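Local coordinates for succinate-semialdehyde dehydrogenase (Synechococcus sp., PDB 4ITA), which probably oxidises succinate semialdehyde to succinate and binds NADPH in a Rossmann-type cofactor pocket, at residues V118-L123 against G443-V448; K225-E230 against S433-E438. All coordinates share one frame; numbering follows the deposited sequence.

In the fold
Following the chain from the N terminus, strand 115-129 comes first and supplies 118-123, whose partner in contact 1, 443-448, lies close to the C terminus; the loop closed there takes in most of the chain. Inside it, 225-230 meets 433-438, so contact 2 is nested within contact 1. On the return, strand 434-435 is followed directly by helix 440-445, and the two contacts touch where Phe-447 and Thr-446 pack on Leu-228. Both belong to the same mixed sheet, contact 1 at its 115-129 and 448-455 strands and contact 2 where 434-435 pairs with 227-230 beside the NADPH pocket. Each also touches the second subunit.

Contact 1 (V118-L123 against G443-V448). With EDO (1,2-ethanediol), chain F.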
loop_
_atom_site.group_PDB
_atom_site.type_symbol
_atom_site.label_atom_id
_atom_site.label_comp_id
_atom_site.label_asym_id
_atom_site.label_seq_id
_atom_site.Cartn_x
_atom_site.Cartn_y
_atom_site.Cartn_z
ATOM N N VAL A 118 6.865 6.281 16.811
ATOM C CA VAL A 118 7.130 5.806 15.467
ATOM C C VAL A 118 8.149 6.749 14.842
ATOM O O VAL A 118 8.008 7.979 14.938
ATOM C CB VAL A 118 5.843 5.777 14.617
ATOM C CG1 VAL A 118 6.145 5.336 13.188
ATOM C CG2 VAL A 118 4.799 4.854 15.255
ATOM N N CYS A 119 9.185 6.183 14.234
ATOM C CA CYS A 119 10.118 6.973 13.436
ATOM C C CYS A 119 10.018 6.502 11.997
ATOM O O CYS A 119 9.402 5.469 11.719
ATOM C CB CYS A 119 11.550 6.890 13.978
ATOM S SG CYS A 119 12.314 5.271 13.917
ATOM N N TYR A 120 10.594 7.273 11.085
ATOM C CA TYR A 120 10.399 7.026 9.669
ATOM C C TYR A 120 11.750 6.944 8.996
ATOM O O TYR A 120 12.548 7.869 9.077
ATOM C CB TYR A 120 9.507 8.113 9.059
ATOM C CG TYR A 120 8.146 8.144 9.716
ATOM C CD1 TYR A 120 7.142 7.268 9.317
ATOM C CD2 TYR A 120 7.877 9.018 10.770
ATOM C CE1 TYR A 120 5.901 7.276 9.933
ATOM C CE2 TYR A 120 6.641 9.024 11.395
ATOM C CZ TYR A 120 5.661 8.148 10.976
ATOM O OH TYR A 120 4.423 8.157 11.597
ATOM N N GLN A 121 12.019 5.811 8.364
ATOM C CA GLN A 121 13.315 5.566 7.747
ATOM C C GLN A 121 13.113 5.082 6.314
ATOM O O GLN A 121 12.130 4.410 6.012
ATOM C CB GLN A 121 14.077 4.525 8.560
ATOM C CG GLN A 121 14.417 4.990 9.973
ATOM C CD GLN A 121 15.314 4.006 10.689
ATOM O OE1 GLN A 121 15.041 2.810 10.712
ATOM N NE2 GLN A 121 16.417 4.500 11.239
ATOM N N PRO A 122 14.034 5.421 5.413
ATOM C CA PRO A 122 13.889 5.032 4.008
ATOM C C PRO A 122 13.976 3.514 3.814
ATOM O O PRO A 122 14.623 2.802 4.594
ATOM C CB PRO A 122 15.075 5.729 3.339
ATOM C CG PRO A 122 16.096 5.833 4.426
ATOM C CD PRO A 122 15.284 6.152 5.653
ATOM N N LEU A 123 13.320 3.023 2.774
ATOM C CA LEU A 123 13.353 1.603 2.446
ATOM C C LEU A 123 14.603 1.183 1.676
ATOM O O LEU A 123 15.121 0.090 1.883
ATOM C CB LEU A 123 12.110 1.212 1.644
ATOM C CG LEU A 123 10.768 1.290 2.366
ATOM C CD1 LEU A 123 9.666 0.947 1.385
ATOM C CD2 LEU A 123 10.737 0.372 3.575
ATOM N N GLY A 443 2.726 11.604 0.213
ATOM C CA GLY A 443 3.790 11.342 -0.741
ATOM C C GLY A 443 5.103 10.928 -0.105
ATOM O O GLY A 443 5.866 10.149 -0.677
ATOM N N ILE A 444 5.390 11.453 1.078
ATOM C CA ILE A 444 6.659 11.132 1.726
ATOM C C ILE A 444 6.517 9.997 2.745
ATOM O O ILE A 444 7.510 9.491 3.262
ATOM C CB ILE A 444 7.329 12.402 2.327
ATOM C CG1 ILE A 444 8.845 12.214 2.475
ATOM C CG2 ILE A 444 6.649 12.840 3.626
ATOM C CD1 ILE A 444 9.596 13.497 2.790
ATOM N N ARG A 445 5.285 9.582 3.016
ATOM C CA ARG A 445 5.051 8.474 3.946
ATOM C C ARG A 445 4.886 7.119 3.265
ATOM O O ARG A 445 4.939 6.092 3.927
ATOM C CB ARG A 445 3.825 8.744 4.820
ATOM C CG ARG A 445 4.017 9.849 5.834
ATOM C CD ARG A 445 5.019 9.480 6.920
ATOM N NE ARG A 445 5.026 10.473 7.994
ATOM C CZ ARG A 445 4.124 10.530 8.967
ATOM N NH1 ARG A 445 3.139 9.646 9.014
ATOM N NH2 ARG A 445 4.210 11.473 9.897
ATOM N N THR A 446 4.681 7.104 1.954
ATOM C CA THR A 446 4.351 5.858 1.261
ATOM C C THR A 446 5.459 4.816 1.306
ATOM O O THR A 446 5.225 3.653 1.640
ATOM C CB THR A 446 3.986 6.121 -0.196
ATOM O OG1 THR A 446 2.848 6.995 -0.239
ATOM C CG2 THR A 446 3.638 4.815 -0.897
ATOM N N PHE A 447 6.673 5.239 0.983
ATOM C CA PHE A 447 7.777 4.300 0.832
ATOM C C PHE A 447 8.848 4.493 1.897
ATOM O O PHE A 447 10.033 4.613 1.604
ATOM C CB PHE A 447 8.357 4.377 -0.581
ATOM C CG PHE A 447 7.387 3.942 -1.650
ATOM C CD1 PHE A 447 6.876 2.656 -1.653
ATOM C CD2 PHE A 447 6.965 4.834 -2.626
ATOM C CE1 PHE A 447 5.976 2.248 -2.633
ATOM C CE2 PHE A 447 6.067 4.439 -3.606
ATOM C CZ PHE A 447 5.572 3.145 -3.607
ATOM N N VAL A 448 8.402 4.522 3.146
ATOM C CA VAL A 448 9.307 4.513 4.283
ATOM C C VAL A 448 8.910 3.379 5.204
ATOM O O VAL A 448 7.767 2.903 5.165
ATOM C CB VAL A 448 9.278 5.841 5.080
ATOM C CG1 VAL A 448 9.796 6.995 4.231
ATOM C CG2 VAL A 448 7.871 6.141 5.574
HETATM C C1 EDO F . 9.345 8.619 -0.427
HETATM O O1 EDO F . 9.675 7.681 -1.474
HETATM C C2 EDO F . 8.520 7.956 0.665
HETATM O O2 EDO F . 7.211 7.740 0.119
#
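The phenol ring of Tyr-120 overlaps the guanidinium of Arg-445 face to face, the two planes 15° apart and their centres separated by 3.9 Å. The overlap is shifted toward the hydroxyl end of the ring, where Arg-445 CZ comes within 3.5 Å of Tyr-120 CZ, while NE rides over the ring centre. On the same face, CD of Arg-445 adds a CH-pi contact to the cation-pi stack. A bend of the arginine chain at chi2 (-68°) carries the guanidinium there. Tyr-120 OH lies 3.2 Å from Arg-445 NH1 but sits over the guanidinium face, a poor angle for a hydrogen bond. Both polar ends turn instead to Glu-107, which bonds the tyrosine hydroxyl through one carboxylate oxygen and forms a salt bridge to Arg-445 NH2 through the other; Arg-445 NE bonds the carbonyl of Phe-103.

Val-448 approaches the ring obliquely, its CG2 4.0 Å from Tyr-120 CD1, and its CA is 3.3 Å from Gln-121 O. Further along, Leu-123 CG rests 3.5 Å from Phe-447 O, and its CD1 reaches the edge of the phenylalanine ring. An ethanediol, probably from the crystallisation liquor, links two backbone groups at the end of helix 440-445: its O2 accepts from Phe-447 N at 2.7 Å and donates to Gly-443 O, and the diol also bonds Asn-151 ND2.

The contact thus joins the end of helix 440-445 to strand 115-129 just where the chain enters strand 448-455, the antiparallel neighbour of 115-129. Ile-444 packs on helix 137-149, Phe-447 leans on strand 201-207, and the Gln-121 amide bonds Lys-451 NZ through OE1 and the carbonyl of Gln-406 of the second subunit through NE2.

Contact 2 (K225-E230 against S433-E438); sequences KPTLLE and SGYGRE. With NDP (NADPH dihydro-nicotinamide-adenine-dinucleotide phosphate), chain C; EDO (1,2-ethanediol), chain K; EDO (1,2-ethanediol), chain Q.
The ring of Tyr-435 lies along Leu-229, whose CB sits over one ring face toward the rim and whose CG comes within 3.7 Å of Tyr-435 CZ. With CG between the backbone N and the carbonyl carbon (chi1 51°), the tyrosine runs back along strand 227-230 until its OH and Thr-227 OG1 share a hydrogen bond of 2.7 Å. Replacing the tyrosine by alanine would probably leave the Thr-227 hydroxyl without its phenol partner and Leu-229 without the ring beside it. Beneath, Leu-229 and Tyr-435 form an antiparallel hydrogen-bonded pair, Leu-229 N to Tyr-435 O at 3.2 Å and Tyr-435 N to Leu-229 O at 3.1 Å. Gly-434 CA makes a CA-H...O contact to Leu-229 O, and Gly-436 lies against Leu-228 CG.

Contact thins out at Arg-437, whose CB turns away and whose guanidinium is engaged by Gly-436 O, Gly-429 O and Ala-450 O of the second subunit. A water lies 2.9 Å from both Leu-229 O and Gly-436 O.

Glu-230 OE1 accepts a hydrogen bond from the carboxamide N7N of NADPH at 3.1 Å; the pairing at Leu-229 is likely to contribute to placing this neighbouring, cofactor-binding carboxylate.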
loop_
_atom_site.group_PDB
_atom_site.type_symbol
_atom_site.label_atom_id
_atom_site.label_comp_id
_atom_site.label_asym_id
_atom_site.label_seq_id
_atom_site.Cartn_x
_atom_site.Cartn_y
_atom_site.Cartn_z
ATOM N N LYS A 225 6.635 -6.862 -2.333
ATOM C CA LYS A 225 7.103 -5.482 -2.340
ATOM C C LYS A 225 5.940 -4.524 -2.495
ATOM O O LYS A 225 5.050 -4.751 -3.312
ATOM C CB LYS A 225 8.144 -5.270 -3.444
ATOM C CG LYS A 225 9.396 -6.104 -3.223
ATOM C CD LYS A 225 10.386 -6.028 -4.366
ATOM C CE LYS A 225 11.521 -7.002 -4.103
ATOM N NZ LYS A 225 12.602 -6.914 -5.126
ATOM N N PRO A 226 5.947 -3.440 -1.711
ATOM C CA PRO A 226 4.831 -2.496 -1.773
ATOM C C PRO A 226 4.827 -1.684 -3.055
ATOM O O PRO A 226 5.884 -1.438 -3.659
ATOM C CB PRO A 226 5.078 -1.582 -0.567
ATOM C CG PRO A 226 6.567 -1.633 -0.362
ATOM C CD PRO A 226 6.972 -3.038 -0.730
ATOM N N THR A 227 3.626 -1.279 -3.462
ATOM C CA THR A 227 3.446 -0.482 -4.666
ATOM C C THR A 227 2.496 0.680 -4.455
ATOM O O THR A 227 1.761 0.740 -3.465
ATOM C CB THR A 227 2.906 -1.316 -5.840
ATOM O OG1 THR A 227 1.685 -1.957 -5.456
ATOM C CG2 THR A 227 3.914 -2.364 -6.262
ATOM N N LEU A 228 2.523 1.597 -5.414
ATOM C CA LEU A 228 1.577 2.693 -5.508
ATOM C C LEU A 228 1.259 2.778 -6.992
ATOM O O LEU A 228 2.180 2.780 -7.816
ATOM C CB LEU A 228 2.221 3.990 -5.005
ATOM C CG LEU A 228 1.304 5.219 -4.888
ATOM C CD1 LEU A 228 1.828 6.200 -3.853
ATOM C CD2 LEU A 228 1.152 5.931 -6.211
ATOM N N LEU A 229 -0.027 2.809 -7.339
ATOM C CA LEU A 229 -0.455 2.895 -8.734
ATOM C C LEU A 229 -1.312 4.125 -8.968
ATOM O O LEU A 229 -2.336 4.309 -8.311
ATOM C CB LEU A 229 -1.245 1.650 -9.148
ATOM C CG LEU A 229 -0.526 0.305 -9.139
ATOM C CD1 LEU A 229 -1.454 -0.766 -9.694
ATOM C CD2 LEU A 229 0.746 0.358 -9.966
ATOM N N GLU A 230 -0.881 4.956 -9.910
ATOM C CA GLU A 230 -1.610 6.135 -10.345
ATOM C C GLU A 230 -2.012 5.889 -11.793
ATOM O O GLU A 230 -1.203 6.049 -12.704
ATOM C CB GLU A 230 -0.712 7.373 -10.235
ATOM C CG GLU A 230 -0.301 7.758 -8.804
ATOM C CD GLU A 230 -1.307 8.655 -8.096
ATOM O OE1 GLU A 230 -2.328 9.032 -8.710
ATOM O OE2 GLU A 230 -1.069 8.988 -6.912
ATOM N N SER A 433 -8.605 3.146 -11.024
ATOM C CA SER A 433 -7.645 4.239 -11.191
ATOM C C SER A 433 -6.418 4.083 -10.304
ATOM O O SER A 433 -5.498 4.894 -10.369
ATOM C CB SER A 433 -8.306 5.586 -10.922
ATOM O OG SER A 433 -9.276 5.858 -11.912
ATOM N N GLY A 434 -6.411 3.056 -9.462
ATOM C CA GLY A 434 -5.246 2.780 -8.639
ATOM C C GLY A 434 -5.488 2.891 -7.150
ATOM O O GLY A 434 -6.621 2.831 -6.664
ATOM N N TYR A 435 -4.391 3.041 -6.420
ATOM C CA TYR A 435 -4.409 3.103 -4.959
ATOM C C TYR A 435 -3.125 3.755 -4.485
ATOM O O TYR A 435 -2.125 3.818 -5.216
ATOM C CB TYR A 435 -4.562 1.699 -4.350
ATOM C CG TYR A 435 -3.568 0.695 -4.894
ATOM C CD1 TYR A 435 -3.949 -0.250 -5.838
ATOM C CD2 TYR A 435 -2.236 0.711 -4.483
ATOM C CE1 TYR A 435 -3.035 -1.169 -6.349
ATOM C CE2 TYR A 435 -1.315 -0.195 -4.988
ATOM C CZ TYR A 435 -1.723 -1.126 -5.922
ATOM O OH TYR A 435 -0.836 -2.043 -6.443
ATOM N N GLY A 436 -3.149 4.239 -3.253
ATOM C CA GLY A 436 -2.028 4.988 -2.726
ATOM C C GLY A 436 -2.170 6.456 -3.082
ATOM O O GLY A 436 -2.966 6.837 -3.938
ATOM N N ARG A 437 -1.411 7.294 -2.391
ATOM C CA ARG A 437 -1.497 8.740 -2.590
ATOM C C ARG A 437 -0.112 9.367 -2.725
ATOM O O ARG A 437 0.785 9.086 -1.934
ATOM C CB ARG A 437 -2.238 9.401 -1.418
ATOM C CG ARG A 437 -3.693 8.965 -1.237
ATOM C CD ARG A 437 -4.533 9.484 -2.357
ATOM N NE ARG A 437 -5.954 9.138 -2.267
ATOM C CZ ARG A 437 -6.522 8.110 -2.884
ATOM N NH1 ARG A 437 -5.787 7.269 -3.595
ATOM N NH2 ARG A 437 -7.829 7.912 -2.772
ATOM N N GLU A 438 0.036 10.227 -3.724
ATOM C CA GLU A 438 1.211 11.070 -3.869
ATOM C C GLU A 438 0.886 12.432 -3.274
ATOM O O GLU A 438 -0.277 12.721 -2.992
ATOM C CB GLU A 438 1.575 11.242 -5.348
ATOM C CG GLU A 438 2.038 9.980 -6.058
ATOM C CD GLU A 438 3.495 9.667 -5.803
ATOM O OE1 GLU A 438 3.998 9.993 -4.701
ATOM O OE2 GLU A 438 4.132 9.101 -6.718
HETATM P PA NDP C . 1.470 3.137 -20.669
HETATM O O1A NDP C . 0.927 2.381 -19.492
HETATM O O2A NDP C . 1.461 2.506 -22.034
HETATM O O5B NDP C . 2.984 3.546 -20.350
HETATM C C5B NDP C . 3.365 4.152 -19.109
HETATM C C4B NDP C . 4.728 3.638 -18.652
HETATM O O4B NDP C . 4.621 2.241 -18.364
HETATM C C3B NDP C . 5.809 3.745 -19.721
HETATM O O3B NDP C . 7.075 3.937 -19.076
HETATM C C2B NDP C . 5.779 2.374 -20.368
HETATM O O2B NDP C . 7.002 2.012 -20.995
HETATM C C1B NDP C . 5.578 1.523 -19.145
HETATM N N9A NDP C . 4.987 0.199 -19.392
HETATM C C8A NDP C . 4.025 -0.139 -20.274
HETATM N N7A NDP C . 3.731 -1.456 -20.160
HETATM C C5A NDP C . 4.498 -1.958 -19.179
HETATM C C6A NDP C . 4.703 -3.266 -18.538
HETATM N N6A NDP C . 3.987 -4.334 -18.943
HETATM N N1A NDP C . 5.616 -3.341 -17.551
HETATM C C2A NDP C . 6.328 -2.283 -17.138
HETATM N N3A NDP C . 6.201 -1.062 -17.677
HETATM C C4A NDP C . 5.318 -0.859 -18.676
HETATM O O3 NDP C . 0.658 4.545 -20.622
HETATM P PN NDP C . 0.134 5.573 -21.766
HETATM O O1N NDP C . -0.437 4.838 -22.958
HETATM O O2N NDP C . 1.202 6.615 -21.950
HETATM O O5D NDP C . -1.102 6.261 -20.997
HETATM C C5D NDP C . -0.878 7.074 -19.854
HETATM C C4D NDP C . -1.810 6.649 -18.734
HETATM O O4D NDP C . -1.331 7.165 -17.483
HETATM C C3D NDP C . -3.218 7.187 -18.896
HETATM O O3D NDP C . -4.174 6.174 -18.566
HETATM C C2D NDP C . -3.218 8.339 -17.910
HETATM O O2D NDP C . -4.552 8.669 -17.523
HETATM C C1D NDP C . -2.412 7.762 -16.763
HETATM N N1N NDP C . -1.948 8.842 -15.881
HETATM C C2N NDP C . -2.084 8.735 -14.549
HETATM C C3N NDP C . -2.095 9.882 -13.756
HETATM C C7N NDP C . -2.212 9.802 -12.263
HETATM O O7N NDP C . -1.454 10.488 -11.581
HETATM N N7N NDP C . -3.126 9.006 -11.714
HETATM C C4N NDP C . -2.001 11.256 -14.378
HETATM C C5N NDP C . -1.380 11.158 -15.693
HETATM C C6N NDP C . -1.380 9.954 -16.392
HETATM P P2B NDP C . 7.191 2.100 -22.588
HETATM O O1X NDP C . 8.598 1.608 -22.763
HETATM O O2X NDP C . 6.162 1.178 -23.200
HETATM O O3X NDP C . 7.023 3.530 -23.003
HETATM C C1 EDO K . -0.602 -2.518 -2.330
HETATM O O1 EDO K . -1.152 -1.522 -1.455
HETATM C C2 EDO K . 0.925 -2.558 -2.209
HETATM O O2 EDO K . 1.380 -1.616 -1.227
HETATM C C1 EDO Q . -6.534 11.761 -3.592
HETATM O O1 EDO Q . -6.713 12.569 -4.746
HETATM C C2 EDO Q . -6.639 12.522 -2.285
HETATM O O2 EDO Q . -6.050 11.951 -1.119
HETATM O O HOH W 1 -3.348 6.490 -6.751
#